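Local coordinates for purine nucleoside phosphorylase YlmD (Geobacillus stearothermophilus, PDB 6T1B), which catalyses the phosphorolysis of adenosine, inosine and S-methyl-5'-thioadenosine to the free base and ribose 1-phosphate or its methylthio analogue, and also deaminates adenosine, at residues Q86-S91 and T102-V107; I172-G177 and A230-S235; D193-T198 and Y215-K220. All blocks are in the same frame, centred on the assembly; numbering follows the deposited sequence. Where two conformers were deposited one is given.

Contact 1: Q86-S91 and T102-V107; sequences QKVTKS and TAVPGV
Where Gln86 and Val88 meet Val104 and Val107, an outermost strand of a mixed six-stranded sheet (85-87) is flanked by the loop that leads into its parallel neighbour, strand 109-112. On its way to that strand, the loop 102-107 covers the side chains of Gln86 in the edge strand and of Val88 just after it. Contact is carried mainly by aliphatic carbon. Val104 reaches out with CG1, which lies anti to the backbone N (chi1 177°), and crosses the Gln86 side chain obliquely, with Gln86 CB, CG and OE1 each 4.0 Å from Val104 CG1. The glutamine leaves its backbone nearly extended, and the bend at chi2 (87°) brings the amide oxygen, not the nitrogen, to this methyl group. Gln86 CB also lies 4.2 Å from Val107 CG1. Val88 CG1 is 4.3 Å from Val104 CG2, and Val75 of strand 74-75, at the edge of the other six-stranded sheet, packs on Val88 and Val104. In the conformer described here, one of two modelled for Gln86, a water donates to Gln86 OE1 at 2.7 Å and to Pro105 O at 2.8 Å, thereby bridging the segments. Beyond the contact the loop approaches the inosine pocket, since Gly106 N is hydrogen-bonded to Glu78 OE2 and Val107 touches Cys77. No direct hydrogen bond joins 86-91 to 102-107. The chemistry therefore implies an association of buried valines bordered by an exposed glutamine, whose methylenes serve the apolar side while its carbonyl oxygen is served by water.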
loop_
_atom_site.group_PDB
_atom_site.type_symbol
_atom_site.label_atom_id
_atom_site.label_comp_id
_atom_site.label_asym_id
_atom_site.label_seq_id
_atom_site.Cartn_x
_atom_site.Cartn_y
_atom_site.Cartn_z
ATOM N N GLN A 86 -5.029 8.150 -9.461
ATOM C CA GLN A 86 -5.124 9.587 -9.696
ATOM C C GLN A 86 -3.787 10.267 -9.418
ATOM O O GLN A 86 -3.179 10.025 -8.369
ATOM C CB GLN A 86 -6.170 10.208 -8.765
ATOM C CG GLN A 86 -6.618 11.595 -9.162
ATOM C CD GLN A 86 -7.761 11.539 -10.156
ATOM O OE1 GLN A 86 -8.909 11.290 -9.785
ATOM N NE2 GLN A 86 -7.451 11.734 -11.421
ATOM N N LYS A 87 -3.350 11.116 -10.333
ATOM C CA LYS A 87 -2.232 12.011 -10.077
ATOM C C LYS A 87 -2.718 13.151 -9.199
ATOM O O LYS A 87 -3.774 13.747 -9.463
ATOM C CB LYS A 87 -1.725 12.586 -11.390
ATOM C CG LYS A 87 -0.599 13.589 -11.223
ATOM C CD LYS A 87 -0.076 14.053 -12.556
ATOM C CE LYS A 87 1.102 15.030 -12.419
ATOM N NZ LYS A 87 1.785 15.257 -13.727
ATOM N N VAL A 88 -1.966 13.448 -8.139
ATOM C CA VAL A 88 -2.319 14.539 -7.238
ATOM C C VAL A 88 -1.174 15.521 -7.078
ATOM O O VAL A 88 -0.014 15.222 -7.380
ATOM C CB VAL A 88 -2.760 14.014 -5.857
ATOM C CG1 VAL A 88 -4.033 13.184 -6.010
ATOM C CG2 VAL A 88 -1.647 13.177 -5.214
ATOM N N THR A 89 -1.520 16.723 -6.601
ATOM C CA THR A 89 -0.584 17.823 -6.442
ATOM C C THR A 89 -0.854 18.519 -5.114
ATOM O O THR A 89 -1.718 18.120 -4.335
ATOM C CB THR A 89 -0.730 18.854 -7.571
ATOM O OG1 THR A 89 -2.007 19.511 -7.439
ATOM C CG2 THR A 89 -0.615 18.197 -8.932
ATOM N N LYS A 90 -0.115 19.599 -4.859
ATOM C CA LYS A 90 -0.346 20.339 -3.618
ATOM C C LYS A 90 -1.774 20.858 -3.517
ATOM O O LYS A 90 -2.263 21.061 -2.396
ATOM C CB LYS A 90 0.715 21.421 -3.435
ATOM C CG LYS A 90 2.006 20.840 -2.855
ATOM C CD LYS A 90 3.227 21.740 -2.995
ATOM C CE LYS A 90 3.018 23.083 -2.337
ATOM N NZ LYS A 90 4.324 23.700 -1.969
ATOM N N SER A 91 -2.482 21.011 -4.641
ATOM C CA SER A 91 -3.862 21.479 -4.570
ATOM C C SER A 91 -4.790 20.439 -3.957
ATOM O O SER A 91 -5.925 20.780 -3.598
ATOM C CB SER A 91 -4.376 21.894 -5.950
ATOM O OG SER A 91 -4.520 20.789 -6.821
ATOM N N THR A 102 -13.904 13.573 2.019
ATOM C CA THR A 102 -13.167 14.415 1.082
ATOM C C THR A 102 -11.998 13.695 0.423
ATOM O O THR A 102 -11.252 14.321 -0.334
ATOM C CB THR A 102 -12.660 15.720 1.721
ATOM O OG1 THR A 102 -11.624 15.451 2.672
ATOM C CG2 THR A 102 -13.785 16.480 2.379
ATOM N N ALA A 103 -11.801 12.412 0.709
ATOM C CA ALA A 103 -10.763 11.646 0.032
ATOM C C ALA A 103 -10.989 11.649 -1.481
ATOM O O ALA A 103 -12.112 11.800 -1.956
ATOM C CB ALA A 103 -10.791 10.204 0.535
ATOM N N VAL A 104 -9.915 11.472 -2.239
ATOM C CA VAL A 104 -10.024 11.408 -3.693
ATOM C C VAL A 104 -10.952 10.251 -4.029
ATOM O O VAL A 104 -10.652 9.108 -3.658
ATOM C CB VAL A 104 -8.644 11.203 -4.335
ATOM C CG1 VAL A 104 -8.764 11.075 -5.843
ATOM C CG2 VAL A 104 -7.706 12.303 -3.950
ATOM N N PRO A 105 -12.055 10.471 -4.742
ATOM C CA PRO A 105 -13.043 9.402 -4.887
ATOM C C PRO A 105 -12.688 8.383 -5.959
ATOM O O PRO A 105 -12.067 8.690 -6.977
ATOM C CB PRO A 105 -14.322 10.161 -5.273
ATOM C CG PRO A 105 -13.832 11.400 -5.915
ATOM C CD PRO A 105 -12.558 11.769 -5.234
ATOM N N GLY A 106 -13.091 7.141 -5.701
ATOM C CA GLY A 106 -13.143 6.128 -6.738
ATOM C C GLY A 106 -11.806 5.554 -7.151
ATOM O O GLY A 106 -11.743 4.885 -8.190
ATOM N N VAL A 107 -10.736 5.811 -6.409
ATOM C CA VAL A 107 -9.427 5.326 -6.807
ATOM C C VAL A 107 -8.768 4.575 -5.660
ATOM O O VAL A 107 -9.072 4.787 -4.481
ATOM C CB VAL A 107 -8.489 6.423 -7.365
ATOM C CG1 VAL A 107 -9.157 7.258 -8.435
ATOM C CG2 VAL A 107 -7.962 7.304 -6.271
HETATM O O HOH W 1 -11.265 10.871 -8.586
#

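Contact 2: I172-G177 and A230-S235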
loop_
_atom_site.group_PDB
_atom_site.type_symbol
_atom_site.label_atom_id
_atom_site.label_comp_id
_atom_site.label_asym_id
_atom_site.label_seq_id
_atom_site.Cartn_x
_atom_site.Cartn_y
_atom_site.Cartn_z
ATOM N N ILE A 172 11.947 3.039 -12.855
ATOM C CA ILE A 172 11.043 2.858 -11.730
ATOM C C ILE A 172 11.597 1.815 -10.778
ATOM O O ILE A 172 12.195 0.817 -11.207
ATOM C CB ILE A 172 9.642 2.449 -12.232
ATOM C CG1 ILE A 172 9.120 3.543 -13.169
ATOM C CG2 ILE A 172 8.702 2.174 -11.071
ATOM C CD1 ILE A 172 7.765 3.210 -13.788
ATOM N N TYR A 173 11.400 2.052 -9.493
ATOM C CA TYR A 173 11.730 1.126 -8.422
ATOM C C TYR A 173 10.487 0.940 -7.575
ATOM O O TYR A 173 9.675 1.859 -7.415
ATOM C CB TYR A 173 12.878 1.649 -7.562
ATOM C CG TYR A 173 14.147 1.903 -8.330
ATOM C CD1 TYR A 173 15.202 0.999 -8.299
ATOM C CD2 TYR A 173 14.310 3.065 -9.062
ATOM C CE1 TYR A 173 16.366 1.238 -8.999
ATOM C CE2 TYR A 173 15.476 3.308 -9.763
ATOM C CZ TYR A 173 16.496 2.399 -9.728
ATOM O OH TYR A 173 17.652 2.677 -10.419
ATOM N N VAL A 174 10.313 -0.271 -7.062
ATOM C CA VAL A 174 9.089 -0.649 -6.366
ATOM C C VAL A 174 9.435 -1.349 -5.065
ATOM O O VAL A 174 10.352 -2.176 -5.030
ATOM C CB VAL A 174 8.206 -1.575 -7.234
ATOM C CG1 VAL A 174 7.074 -2.112 -6.396
ATOM C CG2 VAL A 174 7.712 -0.829 -8.478
ATOM N N ALA A 175 8.695 -1.045 -4.005
ATOM C CA ALA A 175 8.732 -1.854 -2.797
ATOM C C ALA A 175 7.327 -2.398 -2.586
ATOM O O ALA A 175 6.352 -1.642 -2.621
ATOM C CB ALA A 175 9.170 -1.048 -1.587
ATOM N N ILE A 176 7.220 -3.710 -2.406
ATOM C CA ILE A 176 5.961 -4.367 -2.070
ATOM C C ILE A 176 6.017 -4.606 -0.573
ATOM O O ILE A 176 6.941 -5.276 -0.088
ATOM C CB ILE A 176 5.797 -5.658 -2.874
ATOM C CG1 ILE A 176 5.563 -5.315 -4.344
ATOM C CG2 ILE A 176 4.666 -6.509 -2.329
ATOM C CD1 ILE A 176 5.712 -6.480 -5.271
ATOM N N GLY A 177 5.096 -4.008 0.163
ATOM C CA GLY A 177 5.174 -3.979 1.606
ATOM C C GLY A 177 4.474 -5.133 2.286
ATOM O O GLY A 177 3.970 -6.058 1.631
ATOM N N ALA A 230 5.129 -5.469 -16.927
ATOM C CA ALA A 230 4.989 -4.079 -17.353
ATOM C C ALA A 230 6.325 -3.396 -17.626
ATOM O O ALA A 230 6.338 -2.247 -18.078
ATOM C CB ALA A 230 4.213 -3.287 -16.294
ATOM N N GLY A 231 7.447 -4.067 -17.373
ATOM C CA GLY A 231 8.751 -3.539 -17.696
ATOM C C GLY A 231 9.607 -3.113 -16.527
ATOM O O GLY A 231 10.746 -2.688 -16.731
ATOM N N VAL A 232 9.123 -3.203 -15.310
ATOM C CA VAL A 232 9.965 -2.806 -14.174
ATOM C C VAL A 232 11.039 -3.868 -13.972
ATOM O O VAL A 232 10.704 -5.057 -13.837
ATOM C CB VAL A 232 9.135 -2.649 -12.908
ATOM C CG1 VAL A 232 10.032 -2.231 -11.762
ATOM C CG2 VAL A 232 8.010 -1.622 -13.124
ATOM N N PRO A 233 12.314 -3.501 -13.908
ATOM C CA PRO A 233 13.367 -4.523 -13.817
ATOM C C PRO A 233 13.287 -5.303 -12.512
ATOM O O PRO A 233 13.008 -4.738 -11.447
ATOM C CB PRO A 233 14.667 -3.709 -13.884
ATOM C CG PRO A 233 14.283 -2.448 -14.604
ATOM C CD PRO A 233 12.881 -2.152 -14.122
ATOM N N ASN A 234 13.615 -6.600 -12.613
ATOM C CA ASN A 234 13.612 -7.491 -11.454
ATOM C C ASN A 234 14.394 -6.891 -10.292
ATOM O O ASN A 234 13.943 -6.925 -9.145
ATOM C CB ASN A 234 14.199 -8.837 -11.878
ATOM C CG ASN A 234 14.277 -9.847 -10.753
ATOM O OD1 ASN A 234 13.278 -10.127 -10.095
ATOM N ND2 ASN A 234 15.471 -10.396 -10.530
ATOM N N SER A 235 15.587 -6.361 -10.568
ATOM C CA SER A 235 16.466 -5.855 -9.510
ATOM C C SER A 235 15.978 -4.538 -8.922
ATOM O O SER A 235 16.578 -4.044 -7.961
ATOM C CB SER A 235 17.904 -5.748 -10.025
ATOM O OG SER A 235 17.996 -4.805 -11.067
#
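Val232 is the residue on which this contact turns, because both of its methyl groups meet strand 173-176 or the residue just before it. Val232 CG1 lies 3.8 Å from Ile172 O and 4.3 Å from Val174 CG2, while Val232 CG2 is 4.4 Å from Ile172 CG2. With chi1 at 180°, CG1 extends anti to the backbone N, and a single methyl thus touches a carbonyl oxygen and a valine side chain together. Pro233 adds a lighter touch through its ring, with Pro233 CD 4.2 Å from Ile172 O. That oxygen is not left to carbon alone, for it accepts a hydrogen bond from His236 ND1. One shell out, Val158 of helix 153-163 packs on Val232, and Leu227 of helix 219-229 packs on Val174. Gly231, the first residue to leave helical angles after helix 219-229, has positive phi (109°) in a Schellman motif, and the chain goes on from there to Val232. Strand 237-239 then pairs in parallel with 173-176, through backbone bonds such as those of Val174 with His236 and Tyr238. Such packing of a post-helical turn against the neighbouring parallel strand is that of a beta-alpha-beta crossover, here with a long insertion ahead of its helix.

Contact 3: D193-T198 and Y215-K220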
loop_
_atom_site.group_PDB
_atom_site.type_symbol
_atom_site.label_atom_id
_atom_site.label_comp_id
_atom_site.label_asym_id
_atom_site.label_seq_id
_atom_site.Cartn_x
_atom_site.Cartn_y
_atom_site.Cartn_z
ATOM N N ASP A 193 -9.173 -17.535 -10.905
ATOM C CA ASP A 193 -9.589 -17.387 -12.296
ATOM C C ASP A 193 -9.560 -15.928 -12.738
ATOM O O ASP A 193 -9.249 -15.632 -13.899
ATOM C CB ASP A 193 -10.988 -17.975 -12.503
ATOM C CG ASP A 193 -10.998 -19.486 -12.468
ATOM O OD1 ASP A 193 -9.923 -20.093 -12.646
ATOM O OD2 ASP A 193 -12.084 -20.071 -12.275
ATOM N N SER A 194 -9.901 -15.004 -11.838
ATOM C CA SER A 194 -9.847 -13.592 -12.187
ATOM C C SER A 194 -8.414 -13.097 -12.316
ATOM O O SER A 194 -8.170 -12.098 -13.006
ATOM C CB SER A 194 -10.578 -12.759 -11.130
ATOM O OG SER A 194 -9.787 -12.630 -9.958
ATOM N N LEU A 195 -7.467 -13.757 -11.653
ATOM C CA LEU A 195 -6.075 -13.359 -11.728
ATOM C C LEU A 195 -5.344 -13.955 -12.914
ATOM O O LEU A 195 -4.400 -13.323 -13.417
ATOM C CB LEU A 195 -5.331 -13.752 -10.445
ATOM C CG LEU A 195 -5.820 -13.091 -9.165
ATOM C CD1 LEU A 195 -5.153 -13.695 -7.945
ATOM C CD2 LEU A 195 -5.558 -11.585 -9.193
ATOM N N ARG A 196 -5.728 -15.148 -13.370
ATOM C CA ARG A 196 -4.990 -15.789 -14.453
ATOM C C ARG A 196 -4.807 -14.883 -15.665
ATOM O O ARG A 196 -3.688 -14.851 -16.208
ATOM C CB ARG A 196 -5.642 -17.119 -14.865
ATOM C CG ARG A 196 -5.185 -18.291 -14.024
ATOM C CD ARG A 196 -5.136 -19.602 -14.802
ATOM N NE ARG A 196 -5.155 -20.728 -13.871
ATOM C CZ ARG A 196 -6.226 -21.075 -13.166
ATOM N NH1 ARG A 196 -7.350 -20.386 -13.305
ATOM N NH2 ARG A 196 -6.171 -22.095 -12.322
ATOM N N PRO A 197 -5.815 -14.129 -16.111
ATOM C CA PRO A 197 -5.643 -13.326 -17.333
ATOM C C PRO A 197 -4.619 -12.223 -17.214
ATOM O O PRO A 197 -4.216 -11.671 -18.240
ATOM C CB PRO A 197 -7.044 -12.738 -17.573
ATOM C CG PRO A 197 -7.974 -13.641 -16.834
ATOM C CD PRO A 197 -7.213 -14.127 -15.638
ATOM N N THR A 198 -4.195 -11.861 -16.006
ATOM C CA THR A 198 -3.305 -10.721 -15.817
ATOM C C THR A 198 -1.832 -11.106 -15.847
ATOM O O THR A 198 -0.970 -10.222 -15.759
ATOM C CB THR A 198 -3.607 -10.029 -14.481
ATOM O OG1 THR A 198 -3.100 -10.835 -13.409
ATOM C CG2 THR A 198 -5.107 -9.818 -14.289
ATOM N N TYR A 215 -6.977 -22.413 -2.782
ATOM C CA TYR A 215 -5.651 -21.993 -3.209
ATOM C C TYR A 215 -5.030 -21.058 -2.193
ATOM O O TYR A 215 -5.642 -20.056 -1.805
ATOM C CB TYR A 215 -5.729 -21.284 -4.559
ATOM C CG TYR A 215 -6.389 -22.123 -5.607
ATOM C CD1 TYR A 215 -7.766 -22.087 -5.781
ATOM C CD2 TYR A 215 -5.651 -22.978 -6.413
ATOM C CE1 TYR A 215 -8.386 -22.862 -6.730
ATOM C CE2 TYR A 215 -6.264 -23.757 -7.369
ATOM C CZ TYR A 215 -7.632 -23.696 -7.519
ATOM O OH TYR A 215 -8.248 -24.479 -8.468
ATOM N N ALA A 216 -3.817 -21.404 -1.760
ATOM C CA ALA A 216 -2.994 -20.472 -1.009
ATOM C C ALA A 216 -2.426 -19.439 -1.970
ATOM O O ALA A 216 -1.647 -19.797 -2.872
ATOM C CB ALA A 216 -1.864 -21.233 -0.328
ATOM N N LEU A 217 -2.806 -18.183 -1.800
ATOM C CA LEU A 217 -2.529 -17.145 -2.781
ATOM C C LEU A 217 -1.484 -16.180 -2.256
ATOM O O LEU A 217 -1.583 -15.721 -1.112
ATOM C CB LEU A 217 -3.815 -16.393 -3.108
ATOM C CG LEU A 217 -3.708 -15.144 -3.972
ATOM C CD1 LEU A 217 -3.113 -15.482 -5.314
ATOM C CD2 LEU A 217 -5.062 -14.531 -4.139
ATOM N N ASP A 218 -0.503 -15.861 -3.099
ATOM C CA ASP A 218 0.584 -14.927 -2.776
ATOM C C ASP A 218 0.356 -13.657 -3.607
ATOM O O ASP A 218 0.838 -13.552 -4.744
ATOM C CB ASP A 218 1.929 -15.555 -3.082
ATOM C CG ASP A 218 3.095 -14.697 -2.612
ATOM O OD1 ASP A 218 4.227 -15.241 -2.567
ATOM O OD2 ASP A 218 2.877 -13.513 -2.290
ATOM N N LEU A 219 -0.410 -12.710 -3.060
ATOM C CA LEU A 219 -0.684 -11.475 -3.786
ATOM C C LEU A 219 0.577 -10.644 -3.987
ATOM O O LEU A 219 0.656 -9.875 -4.946
ATOM C CB LEU A 219 -1.747 -10.637 -3.081
ATOM C CG LEU A 219 -3.197 -11.050 -3.282
ATOM C CD1 LEU A 219 -4.076 -10.120 -2.458
ATOM C CD2 LEU A 219 -3.604 -11.046 -4.737
ATOM N N LYS A 220 1.556 -10.751 -3.090
ATOM C CA LYS A 220 2.794 -10.011 -3.296
ATOM C C LYS A 220 3.442 -10.473 -4.593
ATOM O O LYS A 220 3.827 -9.658 -5.439
ATOM C CB LYS A 220 3.760 -10.236 -2.136
ATOM C CG LYS A 220 3.341 -9.647 -0.812
ATOM C CD LYS A 220 4.415 -9.957 0.221
ATOM C CE LYS A 220 3.967 -9.575 1.595
ATOM N NZ LYS A 220 4.849 -10.256 2.567
#
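Leu195 and Leu217 meet tip to tip, and this is the tight part of the contact: Leu195 CD1 sits at the fork of the partner, 3.8 Å from Leu217 CD1 and 3.9 Å from Leu217 CD2. With CG anti to the backbone N (chi1 172°) and chi2 near 60°, both Leu217 methyls come close to that one atom. Leu219 joins less closely, with its CD2 4.4 Å from Leu195 CD1. Thr149 of helix 146-150 touches both Leu195 and Leu219, and Trp207 also packs on Leu195, so the leucine cluster is buried. It lies where helix 189-195 packs against a small antiparallel sheet and the start of helix 219-229. Asp218 is the N-cap of that second helix and accepts from Glu221 N through OD2. The Leu219 side chain is also about 6 Å from that of Cys126, a ligand of the catalytic zinc. Toward solvent the packing gives way to polar links within 193-198 itself. Arg196 NH1 forms a salt bridge with Asp193 OD1 at 2.7 Å, the oxygen lying in the guanidinium plane, although the hydrogen bond is bent, with an N-H...O angle of 137°. In the 3-10 segment 196-198, Thr198 sends two donors to Leu195 O, Thr198 N at 3.0 Å and Thr198 OG1 at 2.8 Å, the hydroxyl meeting a lone pair in the carbonyl plane.

Contacts 1 and 2 belong to the same six-stranded mixed sheet but lie toward its opposite edges, centres about 24 Å apart: contact 1 involves outermost strand 85-87, contact 2 strand 173-176 beside the other outermost strand, 237-239. Contact 1 closes before the others open; its centre is about 28 Å from that of contact 3, without touching. Contact 3 is nested within the chain loop that contact 2 closes, their centres about 18 Å apart, and Gly177 O lies 3.5 Å from Lys220 CE. Helix 219-229 joins them. The insertion also carries Cys183 and Cys184, whose zinc is completed by Cys243 and Cys246, tying it to the chain beyond strand 237-239.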